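Local coordinates for polysialic acid O-acetyltransferase (Escherichia coli, PDB 3JQY), which catalyses transfer of acetyl groups from acetyl-CoA to O7 or O9 of the sialic acid residues in long capsular polysialic acid chains, at residues Lys180-Gly185 and Ser194-Asp199; Val139-Ser144 and Ile164-Tyr169; Asp199-Cys204 and Ala211-Arg216. All blocks are in the same frame, centred on the assembly; numbering follows the deposited sequence.

Interaction 1. Residues Lys180-Gly185 and Ser194-Asp199; sequences KGVSVG and SIVTKD
Ser183 and Asp199 form the direct hydrogen bond between these segments: Ser183 N donates to Asp199 OD1 over 2.9 Å, with an angle of 163° at the hydrogen. The N-H meets the oxygen from above the carboxylate, 45° out of its plane. Asp199 can answer a backbone amide here because its chi1 of -66° tucks CG beside its own backbone N, where OD1 swings over to Ser183. Close by, the two segments also meet in a CA-H...O contact, Asp199 CA to Ser183 O, 3.3 Å. A water adds an indirect link, donating to Lys180 O and to Thr197 O.

Both segments belong to the left-handed parallel beta-helix of the hexapeptide repeat family, on successive coils: strand 183-184 lies on one face, while strand 195-196 lies on another and leads into the turn at Thr197 and Lys198. Lys180 and Lys198 probably bind acetyl-CoA, as inferred by similarity, and Lys180 NZ makes a salt bridge to Asp145.

The apolar part is carried by Val182, whose compact branches fit the inside of this turn. Its CG1 meets Val196 CG1 at 3.8 Å, the two side chains crossing at about a right angle, and its CG2 presses on the Thr197 backbone, 3.5 Å from Thr197 C. An alanine here would remove both methyls, which is likely to open a gap beside Val196 and leave the turn at Thr197 without its apolar backing.

Interaction 2. Residues Val139-Ser144 and Ile164-Tyr169; sequences VILRAS and IIISSY
Ala143 and Ile164 bring the two backbones nearest, CA to CA 6.1 Å, and from there the chains diverge. The axes of strands 139-142 and 164-166 approach to 8.8 Å, and their N-to-C directions make an angle of 136°. No hydrogen bond joins them: they lie on consecutive faces of one coil of the left-handed beta-helix, meeting across its interior at a corner from which a long excursion, residues 145-163, leaves and returns.

With no polar link, the corner is filled by hydrocarbon. Ile164 gives the largest share, chiefly through CD1, which lies against the backbone of the other segment, 3.6 Å from both Arg142 N and Ala143 N. The same methyl touches Ala143 CB at 3.8 Å and comes within 4.1 Å of Leu141 CB. The extended chi2 of Ile164, 164°, carries CD1 that far inward. Ala143 suits the tight corner because its single methyl leaves room for this chain. Further along the strand, Ile166 CD1 sits between the two methyls of Leu141, 3.8 Å from both Leu141 CD1 and Leu141 CD2. Ile166 adopts two conformations, so this contact, which is made in one of them, is less certain than that of Ile164.

The coils above and below continue the core. Ile178 of strand 176-178 packs on Leu141, Ile164 and Ile166, while Val127 of strand 126-129 touches Leu141 and Ala143. Outside, Arg142 packs on Tyr192 of the second subunit, and at the far end of the other segment Tyr169 stacks with Trp220 and with Tyr238 of helix 233-245.

Interaction 3. Residues Asp199-Cys204 and Ala211-Arg216; sequences DVPSMC and AKIIKR
This is a small apolar contact at the C-terminal end of the left-handed beta-helix, where the extended segment through Val200 and Pro201 packs against Ile213 of strand 211-216, the edge strand of its sheet within this chain. Strand 211-216 folds back antiparallel on strand 204-208, leaving the all-parallel pattern of the coils, and it carries a classic beta bulge in which Ile214 and Lys215 both lie opposite Ala205.

Ile213 CD1 is the hub. It is 3.8 Å from Pro201 CD, 4.0 Å from Val200 CG1 and 4.1 Å from Cys204 CB, so a single terminal methyl reaches three residues of the segment 199-204. The bend at chi2, -62°, directs that methyl into the group. Isoleucine suits the place because its CG1-CD1 arm is long enough to reach all three neighbours, and the rigid proline ring offers it a fixed hydrocarbon surface.

Polar contact is slight: Cys204 CA approaches Lys215 O at 3.4 Å in a CA-H...O contact. Lys215 probably belongs to the acetyl-CoA site, as judged by similarity, and it packs on Ile158 of the third subunit. Met203 packs on Leu242 and Thr243 of helix 233-245.

Arg216 closes the contact with its extended chain. Cys204 SG lies 4.1 Å from Arg216 CG and approaches the guanidinium obliquely, 4.2 Å from Arg216 NH1, while Ile213 CG2 stands over the centre of one face of that group, 4.2 Å above its plane.

In the order 2, 1, 3 the contacts follow the chain toward the C-terminal end of the beta-helix. Interactions 1 and 2 have centres about 8 Å apart and share a sheet: Val184 N lies 2.9 Å from Ile165 O and Val184 O 2.9 Å from Ser167 N, probable hydrogen bonds between coils. Interaction 3, its centre about 10 Å from that of interaction 1, shares Asp199 with it and extends the ladder, with Gly185 N 2.8 Å from Val200 O. Interactions 2 and 3 do not touch, their nearest atoms being about 7 Å apart. Lys180, Lys198 and Lys215, three residues that by similarity probably bind acetyl-CoA, belong to interactions 1 and 3, and Lys180 CB packs on Ala143 O of interaction 2.

Interaction 1. Residues Lys180-Gly185 and Ser194-Asp199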
# COMPACT_ATOMS: atom_id res chain seq x y z
N LYS B 180 -17.18 2.18 -1.48
CA LYS B 180 -18.53 2.68 -1.26
C LYS B 180 -19.58 1.57 -1.18
O LYS B 180 -19.47 0.53 -1.84
CB LYS B 180 -18.92 3.70 -2.33
CG LYS B 180 -19.09 3.11 -3.73
CD LYS B 180 -19.30 4.23 -4.74
CE LYS B 180 -19.39 3.69 -6.16
NZ LYS B 180 -18.15 2.96 -6.56
N GLY B 181 -20.58 1.79 -0.33
CA GLY B 181 -21.73 0.91 -0.26
C GLY B 181 -21.49 -0.35 0.54
O GLY B 181 -22.33 -1.25 0.54
N VAL B 182 -20.35 -0.43 1.21
CA VAL B 182 -20.01 -1.64 1.94
C VAL B 182 -20.45 -1.59 3.40
O VAL B 182 -20.24 -0.60 4.10
CB VAL B 182 -18.48 -1.91 1.88
CG1 VAL B 182 -18.09 -3.03 2.86
CG2 VAL B 182 -18.07 -2.27 0.47
N SER B 183 -21.08 -2.68 3.84
CA SER B 183 -21.37 -2.91 5.26
C SER B 183 -20.49 -4.05 5.75
O SER B 183 -20.30 -5.04 5.04
CB SER B 183 -22.83 -3.29 5.44
OG SER B 183 -23.68 -2.19 5.17
N VAL B 184 -19.95 -3.91 6.96
CA VAL B 184 -19.20 -4.97 7.61
C VAL B 184 -19.90 -5.37 8.90
O VAL B 184 -20.08 -4.54 9.79
CB VAL B 184 -17.76 -4.56 7.94
CG1 VAL B 184 -17.04 -5.69 8.65
CG2 VAL B 184 -17.01 -4.17 6.66
N GLY B 185 -20.32 -6.63 8.98
CA GLY B 185 -21.09 -7.10 10.11
C GLY B 185 -20.31 -7.21 11.40
O GLY B 185 -19.09 -7.27 11.40
N SER B 194 -6.35 -5.49 2.60
CA SER B 194 -7.58 -5.72 1.83
C SER B 194 -8.07 -4.47 1.11
O SER B 194 -7.85 -3.35 1.56
CB SER B 194 -8.69 -6.23 2.75
OG SER B 194 -8.34 -7.49 3.31
N ILE B 195 -8.75 -4.68 -0.02
CA ILE B 195 -9.66 -3.67 -0.55
C ILE B 195 -11.03 -4.32 -0.62
O ILE B 195 -11.26 -5.25 -1.38
CB ILE B 195 -9.23 -3.12 -1.93
CG1 ILE B 195 -7.86 -2.43 -1.81
CG2 ILE B 195 -10.28 -2.15 -2.46
CD1 ILE B 195 -7.40 -1.67 -3.06
N VAL B 196 -11.94 -3.83 0.23
CA VAL B 196 -13.26 -4.43 0.39
C VAL B 196 -14.26 -3.68 -0.48
O VAL B 196 -14.46 -2.47 -0.31
CB VAL B 196 -13.71 -4.37 1.85
CG1 VAL B 196 -15.06 -5.07 2.01
CG2 VAL B 196 -12.66 -5.00 2.77
N THR B 197 -14.90 -4.40 -1.40
CA THR B 197 -15.81 -3.78 -2.35
C THR B 197 -17.25 -4.29 -2.23
O THR B 197 -18.15 -3.70 -2.82
CB THR B 197 -15.33 -3.98 -3.81
OG1 THR B 197 -15.28 -5.38 -4.10
CG2 THR B 197 -13.94 -3.39 -4.00
N LYS B 198 -17.40 -5.28 -1.42
CA LYS B 198 -18.73 -5.87 -1.25
C LYS B 198 -19.02 -6.17 0.22
O LYS B 198 -18.09 -6.33 1.01
CB LYS B 198 -18.85 -7.16 -2.06
CG LYS B 198 -18.75 -6.95 -3.56
CD LYS B 198 -18.87 -8.28 -4.29
CE LYS B 198 -18.74 -8.12 -5.80
NZ LYS B 198 -19.84 -7.28 -6.35
N ASP B 199 -20.26 -6.24 0.66
CA ASP B 199 -20.60 -6.47 2.07
C ASP B 199 -19.87 -7.67 2.65
O ASP B 199 -19.66 -8.68 1.97
CB ASP B 199 -22.11 -6.70 2.23
CG ASP B 199 -22.93 -5.47 1.90
OD1 ASP B 199 -22.36 -4.37 1.79
OD2 ASP B 199 -24.17 -5.61 1.74
O HOH W 1 -17.74 -1.00 -3.35

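Interaction 2. Residues Val139-Ser144 and Ile164-Tyr169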
# COMPACT_ATOMS: atom_id res chain seq x y z
N VAL B 139 -6.11 3.01 7.43
CA VAL B 139 -7.41 2.54 6.97
C VAL B 139 -8.16 3.68 6.30
O VAL B 139 -8.34 4.74 6.90
CB VAL B 139 -8.25 1.98 8.13
CG1 VAL B 139 -9.67 1.68 7.66
CG2 VAL B 139 -7.59 0.72 8.69
N ILE B 140 -8.60 3.44 5.07
CA ILE B 140 -9.34 4.42 4.29
C ILE B 140 -10.78 3.97 4.10
O ILE B 140 -11.04 2.87 3.63
CB ILE B 140 -8.71 4.65 2.90
CG1 ILE B 140 -7.27 5.14 3.05
CG2 ILE B 140 -9.54 5.64 2.09
CD1 ILE B 140 -6.51 5.20 1.73
N LEU B 141 -11.73 4.81 4.51
CA LEU B 141 -13.14 4.54 4.21
C LEU B 141 -13.57 5.48 3.09
O LEU B 141 -13.78 6.68 3.32
CB LEU B 141 -14.00 4.72 5.47
CG LEU B 141 -13.52 3.99 6.73
CD1 LEU B 141 -14.47 4.21 7.91
CD2 LEU B 141 -13.35 2.49 6.45
N ARG B 142 -13.68 4.95 1.88
CA ARG B 142 -13.89 5.78 0.69
C ARG B 142 -15.31 5.62 0.14
O ARG B 142 -15.56 4.76 -0.70
CB ARG B 142 -12.85 5.44 -0.39
CG ARG B 142 -12.79 6.46 -1.53
CD ARG B 142 -11.77 6.06 -2.61
NE ARG B 142 -10.40 5.99 -2.11
CZ ARG B 142 -9.62 7.05 -1.88
NH1 ARG B 142 -10.08 8.28 -2.09
NH2 ARG B 142 -8.39 6.87 -1.42
N ALA B 143 -16.22 6.46 0.61
CA ALA B 143 -17.64 6.34 0.25
C ALA B 143 -17.98 7.04 -1.06
O ALA B 143 -19.10 6.91 -1.57
CB ALA B 143 -18.52 6.85 1.37
N SER B 144 -17.02 7.80 -1.58
CA SER B 144 -17.19 8.49 -2.86
C SER B 144 -15.98 8.23 -3.76
O SER B 144 -14.84 8.21 -3.29
CB SER B 144 -17.33 10.00 -2.63
OG SER B 144 -17.23 10.71 -3.86
N ILE B 164 -21.01 3.78 3.89
CA ILE B 164 -20.21 2.71 4.46
C ILE B 164 -20.63 2.53 5.91
O ILE B 164 -20.73 3.50 6.66
CB ILE B 164 -18.70 3.01 4.39
CG1 ILE B 164 -18.24 3.01 2.94
CG2 ILE B 164 -17.92 1.98 5.18
CD1 ILE B 164 -16.89 3.65 2.70
N ILE B 165 -20.89 1.30 6.31
CA ILE B 165 -21.39 1.02 7.66
C ILE B 165 -20.57 -0.09 8.29
O ILE B 165 -20.68 -1.25 7.91
CB ILE B 165 -22.88 0.61 7.64
CG1 ILE B 165 -23.72 1.66 6.91
CG2 ILE B 165 -23.39 0.42 9.07
CD1 ILE B 165 -23.61 3.05 7.48
N ILE B 166 -19.71 0.29 9.23
CA ILE B 166 -18.95 -0.69 9.99
C ILE B 166 -19.68 -0.94 11.31
O ILE B 166 -19.83 -0.03 12.12
CB ILE B 166 -17.51 -0.22 10.24
CG1 ILE B 166 -16.84 0.12 8.91
CG2 ILE B 166 -16.72 -1.27 11.02
CD1 ILE B 166 -15.49 0.76 9.04
N SER B 167 -20.16 -2.16 11.51
CA SER B 167 -20.91 -2.49 12.72
C SER B 167 -20.04 -2.42 13.96
O SER B 167 -18.82 -2.29 13.88
CB SER B 167 -21.54 -3.88 12.60
OG SER B 167 -22.54 -3.90 11.59
N SER B 168 -20.67 -2.53 15.12
CA SER B 168 -19.92 -2.59 16.37
C SER B 168 -19.04 -3.83 16.41
O SER B 168 -19.37 -4.87 15.85
CB SER B 168 -20.87 -2.58 17.57
OG SER B 168 -21.55 -1.33 17.66
N TYR B 169 -17.90 -3.69 17.08
CA TYR B 169 -17.00 -4.81 17.35
C TYR B 169 -16.44 -5.43 16.06
O TYR B 169 -16.50 -6.65 15.86
CB TYR B 169 -17.66 -5.86 18.26
CG TYR B 169 -16.63 -6.69 19.00
CD1 TYR B 169 -15.77 -6.09 19.91
CD2 TYR B 169 -16.49 -8.05 18.77
CE1 TYR B 169 -14.81 -6.81 20.59
CE2 TYR B 169 -15.53 -8.81 19.46
CZ TYR B 169 -14.69 -8.17 20.36
OH TYR B 169 -13.73 -8.88 21.05

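Interaction 3. Residues Asp199-Cys204 and Ala211-Arg216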
# COMPACT_ATOMS: atom_id res chain seq x y z
N ASP B 199 -20.26 -6.24 0.66
CA ASP B 199 -20.60 -6.47 2.07
C ASP B 199 -19.87 -7.67 2.65
O ASP B 199 -19.66 -8.68 1.97
CB ASP B 199 -22.11 -6.70 2.23
CG ASP B 199 -22.93 -5.47 1.90
OD1 ASP B 199 -22.36 -4.37 1.79
OD2 ASP B 199 -24.17 -5.61 1.74
N VAL B 200 -19.47 -7.55 3.92
CA VAL B 200 -18.93 -8.67 4.68
C VAL B 200 -19.91 -8.97 5.81
O VAL B 200 -20.19 -8.12 6.64
CB VAL B 200 -17.56 -8.31 5.29
CG1 VAL B 200 -17.02 -9.48 6.13
CG2 VAL B 200 -16.57 -7.94 4.20
N PRO B 201 -20.47 -10.19 5.83
CA PRO B 201 -21.47 -10.49 6.87
C PRO B 201 -20.84 -10.58 8.27
O PRO B 201 -19.62 -10.58 8.42
CB PRO B 201 -22.03 -11.86 6.46
CG PRO B 201 -21.48 -12.14 5.08
CD PRO B 201 -20.20 -11.37 4.99
N SER B 202 -21.70 -10.66 9.28
CA SER B 202 -21.26 -10.76 10.67
C SER B 202 -20.44 -12.02 10.94
O SER B 202 -20.67 -13.06 10.35
CB SER B 202 -22.48 -10.74 11.59
OG SER B 202 -22.08 -10.86 12.95
N MET B 203 -19.46 -11.90 11.83
CA MET B 203 -18.65 -13.04 12.27
C MET B 203 -17.92 -13.76 11.14
O MET B 203 -17.85 -14.99 11.10
CB MET B 203 -19.49 -14.00 13.11
CG MET B 203 -19.87 -13.41 14.47
SD MET B 203 -21.01 -14.42 15.46
CE MET B 203 -22.51 -14.22 14.51
N CYS B 204 -17.35 -12.98 10.21
CA CYS B 204 -16.55 -13.53 9.12
C CYS B 204 -15.22 -12.82 9.05
O CYS B 204 -15.12 -11.66 9.43
CB CYS B 204 -17.25 -13.30 7.78
SG CYS B 204 -18.73 -14.27 7.51
N ALA B 211 -11.43 -8.10 -1.77
CA ALA B 211 -11.56 -8.98 -0.62
C ALA B 211 -12.62 -10.05 -0.85
O ALA B 211 -13.63 -9.82 -1.54
CB ALA B 211 -11.86 -8.17 0.64
N LYS B 212 -12.37 -11.24 -0.30
CA LYS B 212 -13.33 -12.32 -0.33
C LYS B 212 -13.42 -12.87 1.08
O LYS B 212 -12.47 -12.73 1.86
CB LYS B 212 -12.87 -13.43 -1.27
CG LYS B 212 -12.49 -12.96 -2.66
CD LYS B 212 -13.67 -12.31 -3.35
CE LYS B 212 -13.37 -12.06 -4.82
NZ LYS B 212 -12.80 -13.27 -5.46
N ILE B 213 -14.53 -13.50 1.42
CA ILE B 213 -14.62 -14.21 2.67
C ILE B 213 -13.64 -15.38 2.74
O ILE B 213 -13.66 -16.23 1.90
CB ILE B 213 -16.03 -14.76 2.97
CG1 ILE B 213 -17.04 -13.67 2.91
CG2 ILE B 213 -16.05 -15.49 4.27
CD1 ILE B 213 -16.85 -12.73 3.79
N ILE B 214 -12.81 -15.41 3.76
CA ILE B 214 -11.83 -16.49 3.88
C ILE B 214 -12.12 -17.42 5.05
O ILE B 214 -11.58 -18.53 5.12
CB ILE B 214 -10.39 -15.94 3.99
CG1 ILE B 214 -10.22 -15.14 5.27
CG2 ILE B 214 -10.04 -15.11 2.76
CD1 ILE B 214 -8.82 -14.58 5.45
N LYS B 215 -12.98 -16.98 5.97
CA LYS B 215 -13.39 -17.82 7.09
C LYS B 215 -14.72 -17.35 7.64
O LYS B 215 -14.97 -16.15 7.75
CB LYS B 215 -12.34 -17.78 8.21
CG LYS B 215 -12.48 -18.92 9.23
CD LYS B 215 -11.75 -20.16 8.74
CE LYS B 215 -11.82 -21.28 9.75
NZ LYS B 215 -13.16 -21.94 9.76
N ARG B 216 -15.58 -18.30 7.97
CA ARG B 216 -16.88 -17.98 8.55
C ARG B 216 -16.92 -18.48 9.98
O ARG B 216 -16.06 -19.25 10.40
CB ARG B 216 -18.01 -18.61 7.72
CG ARG B 216 -18.09 -18.09 6.30
CD ARG B 216 -19.16 -18.81 5.50
NE ARG B 216 -19.22 -18.35 4.12
CZ ARG B 216 -19.92 -17.29 3.71
NH1 ARG B 216 -20.63 -16.59 4.59
NH2 ARG B 216 -19.91 -16.94 2.43